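Local coordinates for protein carboxylesterase (Uncultured bacterium, PDB 5GMX) that hydrolyses carboxylic esters as a family VIII carboxylesterase of the serine beta-lactamase clan, and also acts on oxyimino cephalosporins, at residues A[350-355]-A[382-387]; A[193-198]-A[276-281]; A[51-56]-A[212-217]. One frame throughout, in Å; residues are numbered along the deposited sequence.

Interaction 1: residues A[350-355]-A[382-387]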
loop_
_atom_site.group_PDB
_atom_site.type_symbol
_atom_site.label_atom_id
_atom_site.label_comp_id
_atom_site.label_asym_id
_atom_site.label_seq_id
_atom_site.Cartn_x
_atom_site.Cartn_y
_atom_site.Cartn_z
ATOM N N PHE A 350 3.515 -7.651 -2.971
ATOM C CA PHE A 350 3.987 -7.453 -4.345
ATOM C C PHE A 350 3.480 -8.498 -5.335
ATOM O O PHE A 350 2.976 -9.565 -4.965
ATOM C CB PHE A 350 5.528 -7.392 -4.395
ATOM C CG PHE A 350 6.201 -8.709 -4.173
ATOM C CD1 PHE A 350 6.488 -9.544 -5.248
ATOM C CD2 PHE A 350 6.544 -9.116 -2.892
ATOM C CE1 PHE A 350 7.111 -10.770 -5.048
ATOM C CE2 PHE A 350 7.162 -10.346 -2.678
ATOM C CZ PHE A 350 7.445 -11.172 -3.762
ATOM N N ALA A 351 3.605 -8.148 -6.607
ATOM C CA ALA A 351 3.202 -8.986 -7.719
ATOM C C ALA A 351 4.367 -9.237 -8.673
ATOM O O ALA A 351 5.174 -8.339 -8.948
ATOM C CB ALA A 351 2.044 -8.349 -8.462
ATOM N N ASP A 352 4.400 -10.461 -9.191
ATOM C CA ASP A 352 5.387 -10.956 -10.152
ATOM C C ASP A 352 4.612 -11.580 -11.306
ATOM O O ASP A 352 4.113 -12.695 -11.177
ATOM C CB ASP A 352 6.318 -11.982 -9.475
ATOM C CG ASP A 352 7.282 -12.691 -10.457
ATOM O OD1 ASP A 352 7.137 -12.567 -11.693
ATOM O OD2 ASP A 352 8.188 -13.414 -9.977
ATOM N N THR A 353 4.488 -10.867 -12.424
ATOM C CA THR A 353 3.661 -11.356 -13.527
ATOM C C THR A 353 4.294 -12.538 -14.270
ATOM O O THR A 353 3.593 -13.282 -14.960
ATOM C CB THR A 353 3.350 -10.251 -14.562
ATOM O OG1 THR A 353 4.556 -9.868 -15.229
ATOM C CG2 THR A 353 2.731 -9.046 -13.895
ATOM N N LYS A 354 5.611 -12.691 -14.173
ATOM C CA LYS A 354 6.281 -13.827 -14.815
ATOM C C LYS A 354 5.892 -15.146 -14.147
ATOM O O LYS A 354 5.422 -16.070 -14.810
ATOM C CB LYS A 354 7.802 -13.649 -14.803
ATOM C CG LYS A 354 8.295 -12.472 -15.644
ATOM C CD LYS A 354 9.812 -12.497 -15.810
ATOM C CE LYS A 354 10.313 -11.405 -16.766
ATOM N NZ LYS A 354 10.322 -10.028 -16.161
ATOM N N ALA A 355 6.057 -15.220 -12.830
ATOM C CA ALA A 355 5.679 -16.415 -12.080
ATOM C C ALA A 355 4.184 -16.432 -11.759
ATOM O O ALA A 355 3.681 -17.391 -11.176
ATOM C CB ALA A 355 6.495 -16.510 -10.794
ATOM N N ALA A 382 12.081 -18.414 0.427
ATOM C CA ALA A 382 11.405 -19.705 0.550
ATOM C C ALA A 382 10.403 -19.892 -0.577
ATOM O O ALA A 382 10.354 -20.942 -1.203
ATOM C CB ALA A 382 10.720 -19.827 1.894
ATOM N N ALA A 383 9.611 -18.855 -0.834
ATOM C CA ALA A 383 8.583 -18.916 -1.859
ATOM C C ALA A 383 9.164 -19.198 -3.234
ATOM O O ALA A 383 8.593 -19.976 -3.995
ATOM C CB ALA A 383 7.792 -17.629 -1.884
ATOM N N TYR A 384 10.290 -18.567 -3.566
ATOM C CA TYR A 384 10.851 -18.803 -4.896
ATOM C C TYR A 384 11.663 -20.093 -4.987
ATOM O O TYR A 384 12.007 -20.530 -6.087
ATOM C CB TYR A 384 11.687 -17.608 -5.355
ATOM C CG TYR A 384 10.814 -16.512 -5.934
ATOM C CD1 TYR A 384 10.427 -16.542 -7.270
ATOM C CD2 TYR A 384 10.340 -15.474 -5.137
ATOM C CE1 TYR A 384 9.607 -15.554 -7.807
ATOM C CE2 TYR A 384 9.526 -14.473 -5.667
ATOM C CZ TYR A 384 9.164 -14.527 -6.998
ATOM O OH TYR A 384 8.364 -13.551 -7.524
ATOM N N ARG A 385 11.957 -20.722 -3.853
ATOM C CA ARG A 385 12.522 -22.071 -3.916
ATOM C C ARG A 385 11.510 -23.127 -4.370
ATOM O O ARG A 385 11.887 -24.195 -4.849
ATOM C CB ARG A 385 13.090 -22.474 -2.560
ATOM C CG ARG A 385 14.504 -22.021 -2.335
ATOM C CD ARG A 385 15.080 -22.678 -1.105
ATOM N NE ARG A 385 14.968 -24.135 -1.132
ATOM C CZ ARG A 385 15.236 -24.899 -0.080
ATOM N NH1 ARG A 385 15.623 -24.325 1.051
ATOM N NH2 ARG A 385 15.123 -26.221 -0.153
ATOM N N CYS A 386 10.225 -22.827 -4.218
ATOM C CA CYS A 386 9.172 -23.795 -4.511
ATOM C C CYS A 386 8.698 -23.775 -5.964
ATOM O O CYS A 386 7.736 -24.461 -6.316
ATOM C CB CYS A 386 7.980 -23.554 -3.579
ATOM S SG CYS A 386 8.365 -23.775 -1.824
ATOM N N LEU A 387 9.368 -22.991 -6.804
ATOM C CA LEU A 387 8.971 -22.855 -8.203
ATOM C C LEU A 387 9.909 -23.617 -9.139
ATOM O O LEU A 387 11.053 -23.210 -9.353
ATOM C CB LEU A 387 8.929 -21.375 -8.588
ATOM C CG LEU A 387 7.971 -20.505 -7.769
ATOM C CD1 LEU A 387 8.048 -19.043 -8.199
ATOM C CD2 LEU A 387 6.549 -21.015 -7.884
#
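Tyr384 reaches out from helix 374-385 to Asp352 at the end of strand 348-352. Its CG stands beside the backbone N, anti to the carbonyl carbon (chi1 -82°). From CB the ring runs outward, and contact with 350-355 begins at its far half. On one side CE1 lies 4.4 Å from Ala355 CB, which approaches obliquely. On the other side CE2 is 4.3 Å from Phe350 CZ. CZ comes next, 3.3 Å from Asp352 OD2. The tip, OH, donates a very short hydrogen bond of 2.5 Å to Asp352 OD2, near the plane of the tyrosine ring. Carboxylate and ring are nearly coplanar, 24° apart. The same OH lies at the edge of the Phe350 ring, 3.9 Å from CE1. Here the C-terminal helix packs on the antiparallel sheet of the beta-lactamase-like fold, beside helix 16-27. Phe350 and Tyr384 both also touch Leu357 of the adjacent strand 357-363. The other carboxylate oxygen, Asp352 OD1, turns back on its own loop in an Asx motif. It accepts from Ala355 N at 3.1 Å, met from above the carboxylate plane, and from Asn335 ND2. These bonds hold the buried carboxylate on both oxygens and fix its rotation. Ala355 N is held by the Asx bond, and Ala355 CB meets Leu387 CD1 at 3.9 Å.

Interaction 2: residues A[193-198]-A[276-281]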
loop_
_atom_site.group_PDB
_atom_site.type_symbol
_atom_site.label_atom_id
_atom_site.label_comp_id
_atom_site.label_asym_id
_atom_site.label_seq_id
_atom_site.Cartn_x
_atom_site.Cartn_y
_atom_site.Cartn_z
ATOM N N SER A 193 -13.804 -6.348 -3.261
ATOM C CA SER A 193 -15.021 -7.157 -3.214
ATOM C C SER A 193 -15.171 -8.145 -4.381
ATOM O O SER A 193 -15.534 -9.291 -4.146
ATOM C CB SER A 193 -16.259 -6.262 -3.147
ATOM O OG SER A 193 -17.430 -7.036 -2.961
ATOM N N PRO A 194 -14.894 -7.715 -5.635
ATOM C CA PRO A 194 -15.065 -8.675 -6.737
ATOM C C PRO A 194 -14.230 -9.953 -6.608
ATOM O O PRO A 194 -14.668 -11.014 -7.051
ATOM C CB PRO A 194 -14.618 -7.873 -7.974
ATOM C CG PRO A 194 -14.869 -6.467 -7.616
ATOM C CD PRO A 194 -14.585 -6.363 -6.144
ATOM N N ILE A 195 -13.041 -9.859 -6.027
ATOM C CA ILE A 195 -12.188 -11.034 -5.905
ATOM C C ILE A 195 -12.285 -11.660 -4.519
ATOM O O ILE A 195 -11.521 -12.568 -4.183
ATOM C CB ILE A 195 -10.720 -10.688 -6.216
ATOM C CG1 ILE A 195 -10.225 -9.577 -5.294
ATOM C CG2 ILE A 195 -10.580 -10.239 -7.666
ATOM C CD1 ILE A 195 -8.805 -9.160 -5.560
ATOM N N GLY A 196 -13.224 -11.164 -3.719
ATOM C CA GLY A 196 -13.478 -11.712 -2.401
ATOM C C GLY A 196 -12.451 -11.336 -1.350
ATOM O O GLY A 196 -12.268 -12.065 -0.386
ATOM N N ALA A 197 -11.787 -10.197 -1.524
ATOM C CA ALA A 197 -10.801 -9.737 -0.554
ATOM C C ALA A 197 -11.389 -8.634 0.319
ATOM O O ALA A 197 -10.707 -8.090 1.191
ATOM C CB ALA A 197 -9.531 -9.233 -1.265
ATOM N N GLY A 198 -12.669 -8.335 0.096
ATOM C CA GLY A 198 -13.339 -7.217 0.739
ATOM C C GLY A 198 -13.510 -7.320 2.245
ATOM O O GLY A 198 -13.852 -6.334 2.903
ATOM N N ALA A 276 -2.416 -10.406 -0.449
ATOM C CA ALA A 276 -2.019 -11.423 -1.408
ATOM C C ALA A 276 -3.096 -11.654 -2.454
ATOM O O ALA A 276 -2.790 -12.046 -3.570
ATOM C CB ALA A 276 -1.702 -12.730 -0.701
ATOM N N LYS A 277 -4.358 -11.465 -2.083
ATOM C CA LYS A 277 -5.428 -11.612 -3.058
ATOM C C LYS A 277 -5.372 -10.503 -4.098
ATOM O O LYS A 277 -5.492 -10.775 -5.296
ATOM C CB LYS A 277 -6.800 -11.623 -2.380
ATOM C CG LYS A 277 -7.163 -12.982 -1.789
ATOM C CD LYS A 277 -8.535 -12.975 -1.136
ATOM C CE LYS A 277 -8.808 -14.352 -0.498
ATOM N NZ LYS A 277 -10.198 -14.453 0.021
ATOM N N VAL A 278 -5.195 -9.257 -3.650
ATOM C CA VAL A 278 -5.118 -8.163 -4.627
ATOM C C VAL A 278 -3.893 -8.326 -5.543
ATOM O O VAL A 278 -4.006 -8.276 -6.786
ATOM C CB VAL A 278 -5.087 -6.786 -3.945
ATOM C CG1 VAL A 278 -4.989 -5.674 -4.990
ATOM C CG2 VAL A 278 -6.336 -6.602 -3.096
ATOM N N TYR A 279 -2.723 -8.532 -4.944
ATOM C CA TYR A 279 -1.535 -8.680 -5.779
ATOM C C TYR A 279 -1.562 -9.976 -6.589
ATOM O O TYR A 279 -0.951 -10.059 -7.642
ATOM C CB TYR A 279 -0.267 -8.608 -4.937
ATOM C CG TYR A 279 0.126 -7.188 -4.637
ATOM C CD1 TYR A 279 0.596 -6.361 -5.645
ATOM C CD2 TYR A 279 0.004 -6.663 -3.354
ATOM C CE1 TYR A 279 0.962 -5.041 -5.390
ATOM C CE2 TYR A 279 0.364 -5.348 -3.083
ATOM C CZ TYR A 279 0.842 -4.541 -4.112
ATOM O OH TYR A 279 1.195 -3.240 -3.862
ATOM N N GLY A 280 -2.295 -10.967 -6.095
ATOM C CA GLY A 280 -2.505 -12.222 -6.789
ATOM C C GLY A 280 -3.289 -11.990 -8.066
ATOM O O GLY A 280 -2.909 -12.502 -9.122
ATOM N N ALA A 281 -4.356 -11.195 -7.984
ATOM C CA ALA A 281 -5.083 -10.788 -9.194
ATOM C C ALA A 281 -4.163 -10.040 -10.152
ATOM O O ALA A 281 -4.174 -10.297 -11.361
ATOM C CB ALA A 281 -6.289 -9.917 -8.848
HETATM O O HOH W 1 -11.430 -14.620 -2.753
HETATM O O HOH W 2 -10.343 -12.311 1.815
#
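Lys277 NZ donates a 3.2 Å hydrogen bond to Gly196 O, joining helix 272-283 to the loop after helix 183-192. The ammonium approaches from above the carbonyl plane, 50° out of it. Two waters share the work. One accepts from Lys277 NZ and donates to Ile195 O. The other lies 2.8 Å from Lys277 NZ and is placed to donate to Gly196 O. One lysine tip thus serves two successive carbonyls, Gly196 O directly and Ile195 O through water. The lysine chain is extended beyond CG, and its apolar part runs past Ala197. Ala197 CB touches Lys277 CB at 3.8 Å and Lys277 CD at 3.9 Å. Ile195 supplies the other apolar patch. Its CG1 sits between the backbone N and the carbonyl carbon (chi1 57°), and the extended branch carries CD1 onto the helix. There CD1 lies 3.7 Å from Lys277 O and 3.9 Å from Val278 CA. It also meets Ala281 CB, one helical turn on from Lys277, at 4.2 Å.

The loop gets its shape from the end of helix 183-192. Gly196, with positive phi, is the C-prime residue of a Schellman motif. Ala197 N bonds to Ala192 O, and Gly196 N to Ser193 O at 3.0 Å, within a type I turn. This turn presents the carbonyls of Ile195 and Gly196 to the lysine. Farther out, Ile195 and Ala281 both touch Leu288 of strand 287-288 and Ile293. Helix 272-283 also meets the main sheet, where Ala276 and Lys277 touch Ile44 of strand 43-51.

Interaction 3: residues A[51-56]-A[212-217]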
loop_
_atom_site.group_PDB
_atom_site.type_symbol
_atom_site.label_atom_id
_atom_site.label_comp_id
_atom_site.label_asym_id
_atom_site.label_seq_id
_atom_site.Cartn_x
_atom_site.Cartn_y
_atom_site.Cartn_z
ATOM N N GLY A 51 0.752 -16.539 16.366
ATOM C CA GLY A 51 1.126 -15.632 17.431
ATOM C C GLY A 51 -0.051 -14.909 18.040
ATOM O O GLY A 51 -1.175 -15.415 18.041
ATOM N N PHE A 52 0.197 -13.706 18.543
ATOM C CA PHE A 52 -0.804 -13.007 19.339
ATOM C C PHE A 52 -1.138 -11.627 18.799
ATOM O O PHE A 52 -0.341 -11.007 18.105
ATOM C CB PHE A 52 -0.330 -12.911 20.789
ATOM C CG PHE A 52 -0.020 -14.249 21.406
ATOM C CD1 PHE A 52 1.257 -14.780 21.335
ATOM C CD2 PHE A 52 -1.015 -14.984 22.030
ATOM C CE1 PHE A 52 1.539 -16.013 21.888
ATOM C CE2 PHE A 52 -0.740 -16.221 22.587
ATOM C CZ PHE A 52 0.542 -16.736 22.516
ATOM N N ALA A 53 -2.342 -11.170 19.106
ATOM C CA ALA A 53 -2.802 -9.858 18.700
ATOM C C ALA A 53 -2.380 -8.761 19.684
ATOM O O ALA A 53 -2.464 -7.579 19.366
ATOM C CB ALA A 53 -4.318 -9.865 18.550
ATOM N N ASP A 54 -1.922 -9.150 20.870
ATOM C CA ASP A 54 -1.643 -8.180 21.928
ATOM C C ASP A 54 -0.248 -8.355 22.515
ATOM O O ASP A 54 0.343 -9.427 22.429
ATOM C CB ASP A 54 -2.692 -8.287 23.046
ATOM C CG ASP A 54 -2.667 -9.641 23.756
ATOM O OD1 ASP A 54 -2.439 -10.666 23.077
ATOM O OD2 ASP A 54 -2.893 -9.683 24.989
ATOM N N ALA A 55 0.272 -7.286 23.105
ATOM C CA ALA A 55 1.593 -7.307 23.720
ATOM C C ALA A 55 1.683 -8.340 24.840
ATOM O O ALA A 55 2.715 -8.987 25.016
ATOM C CB ALA A 55 1.949 -5.918 24.250
ATOM N N GLY A 56 0.591 -8.496 25.584
ATOM C CA GLY A 56 0.548 -9.405 26.716
ATOM C C GLY A 56 0.477 -10.883 26.363
ATOM O O GLY A 56 0.484 -11.732 27.257
ATOM N N ARG A 212 -11.759 -6.700 15.299
ATOM C CA ARG A 212 -10.792 -7.611 14.690
ATOM C C ARG A 212 -9.363 -7.075 14.715
ATOM O O ARG A 212 -8.421 -7.804 14.408
ATOM C CB ARG A 212 -11.194 -7.920 13.247
ATOM C CG ARG A 212 -12.545 -8.608 13.115
ATOM C CD ARG A 212 -13.065 -8.514 11.689
ATOM N NE ARG A 212 -12.072 -9.016 10.743
ATOM C CZ ARG A 212 -12.162 -8.890 9.425
ATOM N NH1 ARG A 212 -13.206 -8.282 8.885
ATOM N NH2 ARG A 212 -11.206 -9.383 8.653
ATOM N N VAL A 213 -9.193 -5.800 15.059
ATOM C CA VAL A 213 -7.872 -5.179 14.961
ATOM C C VAL A 213 -6.919 -5.647 16.062
ATOM O O VAL A 213 -7.249 -5.620 17.247
ATOM C CB VAL A 213 -7.966 -3.638 14.994
ATOM C CG1 VAL A 213 -6.586 -3.016 14.862
ATOM C CG2 VAL A 213 -8.849 -3.151 13.872
ATOM N N ALA A 214 -5.733 -6.082 15.653
ATOM C CA ALA A 214 -4.682 -6.434 16.591
ATOM C C ALA A 214 -4.015 -5.166 17.088
ATOM O O ALA A 214 -4.262 -4.091 16.561
ATOM C CB ALA A 214 -3.662 -7.346 15.938
ATOM N N GLU A 215 -3.148 -5.298 18.083
ATOM C CA GLU A 215 -2.469 -4.141 18.661
ATOM C C GLU A 215 -1.139 -3.898 17.973
ATOM O O GLU A 215 -0.308 -4.802 17.876
ATOM C CB GLU A 215 -2.261 -4.343 20.162
ATOM C CG GLU A 215 -1.498 -3.226 20.849
ATOM C CD GLU A 215 -1.093 -3.587 22.273
ATOM O OE1 GLU A 215 -1.242 -4.771 22.664
ATOM O OE2 GLU A 215 -0.640 -2.681 23.005
HETATM N N MSE A 216 -0.933 -2.678 17.487
HETATM C CA MSE A 216 0.330 -2.347 16.846
HETATM C C MSE A 216 1.432 -2.157 17.888
HETATM O O MSE A 216 1.214 -1.533 18.921
HETATM C CB MSE A 216 0.197 -1.091 16.001
HETATM C CG MSE A 216 1.474 -0.775 15.236
HETATM SE SE MSE A 216 1.724 -2.069 13.790
HETATM C CE MSE A 216 0.227 -1.487 12.758
ATOM N N LEU A 217 2.617 -2.694 17.621
ATOM C CA LEU A 217 3.701 -2.624 18.597
ATOM C C LEU A 217 4.948 -1.928 18.043
ATOM O O LEU A 217 5.499 -2.336 17.019
ATOM C CB LEU A 217 4.057 -4.028 19.088
ATOM C CG LEU A 217 2.835 -4.862 19.480
ATOM C CD1 LEU A 217 3.211 -6.315 19.734
ATOM C CD2 LEU A 217 2.119 -4.263 20.678
#
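The carboxylate of Glu215 meets Ala55 N above its plane, 38° out of it. The bond from Ala55 N to Glu215 OE1 is 3.0 Å long and close to straight, at 165°. The carboxylate of Asp54 turns elsewhere. It serves its own loop, with OD2 bonded to Ser58 OG and OD1 to Arg59 N, while Asp54 CB touches Glu215 OE1. That glutamate oxygen also lies 3.5 Å from Asp54 CA and 3.7 Å from Ala55 CB, so it nestles against the bend of the 51-56 loop. Glu215 gets there with CG anti to its own N (chi1 177°) and an extended chain beyond.

The second bond joins the two backbones. Glu215 N donates to Ala53 O at 2.7 Å, nearly along the C=O axis. Glu215 therefore grips the loop twice, as a donor through its N and as an acceptor through OE1. Apolar contacts flank these bonds. Ala53 CB meets Ala214 CB at 3.7 Å, and Ala55 CB meets Leu217 CD2 at 3.9 Å.

This is a loop-to-loop junction in the beta-lactamase-like fold. It ties the chain that leaves strand 43-51 to the segment after strand 201-202. Ala214 also packs on Ile67. Met216, a selenomethionine, points away from the 51-56 loop and touches Tyr70, which lines the ligand pocket. Asp54 OD2 and Glu215 OE1 stay 5.7 Å apart. Their like charges probably repel mildly, and the donors Ala55 N, on Glu215, and Ser58 OG and Arg59 N, on Asp54, may partly offset this.

Interactions 2 and 3 are buried contacts, although interaction 3 lies farthest from the chain centre; interaction 1 is partly buried. Interactions 1 and 2 touch. Tyr279, on helix 272-283, packs against Phe350 and Ala351 of strand 348-352, so the two contacts meet where this helix packs against strand 348-352. Interactions 2 and 3 stay about 6 Å apart at their nearest atoms, but their segments alternate along the chain. Interaction 3 stands about 17 Å from interaction 1, again between nearest atoms. Interaction 1 joins helix to strand through a phenol and a carboxylate. Interaction 2 uses a lysine and two waters on loop carbonyls. Interaction 3 joins two loops through one backbone bond and one amide-to-glutamate bond.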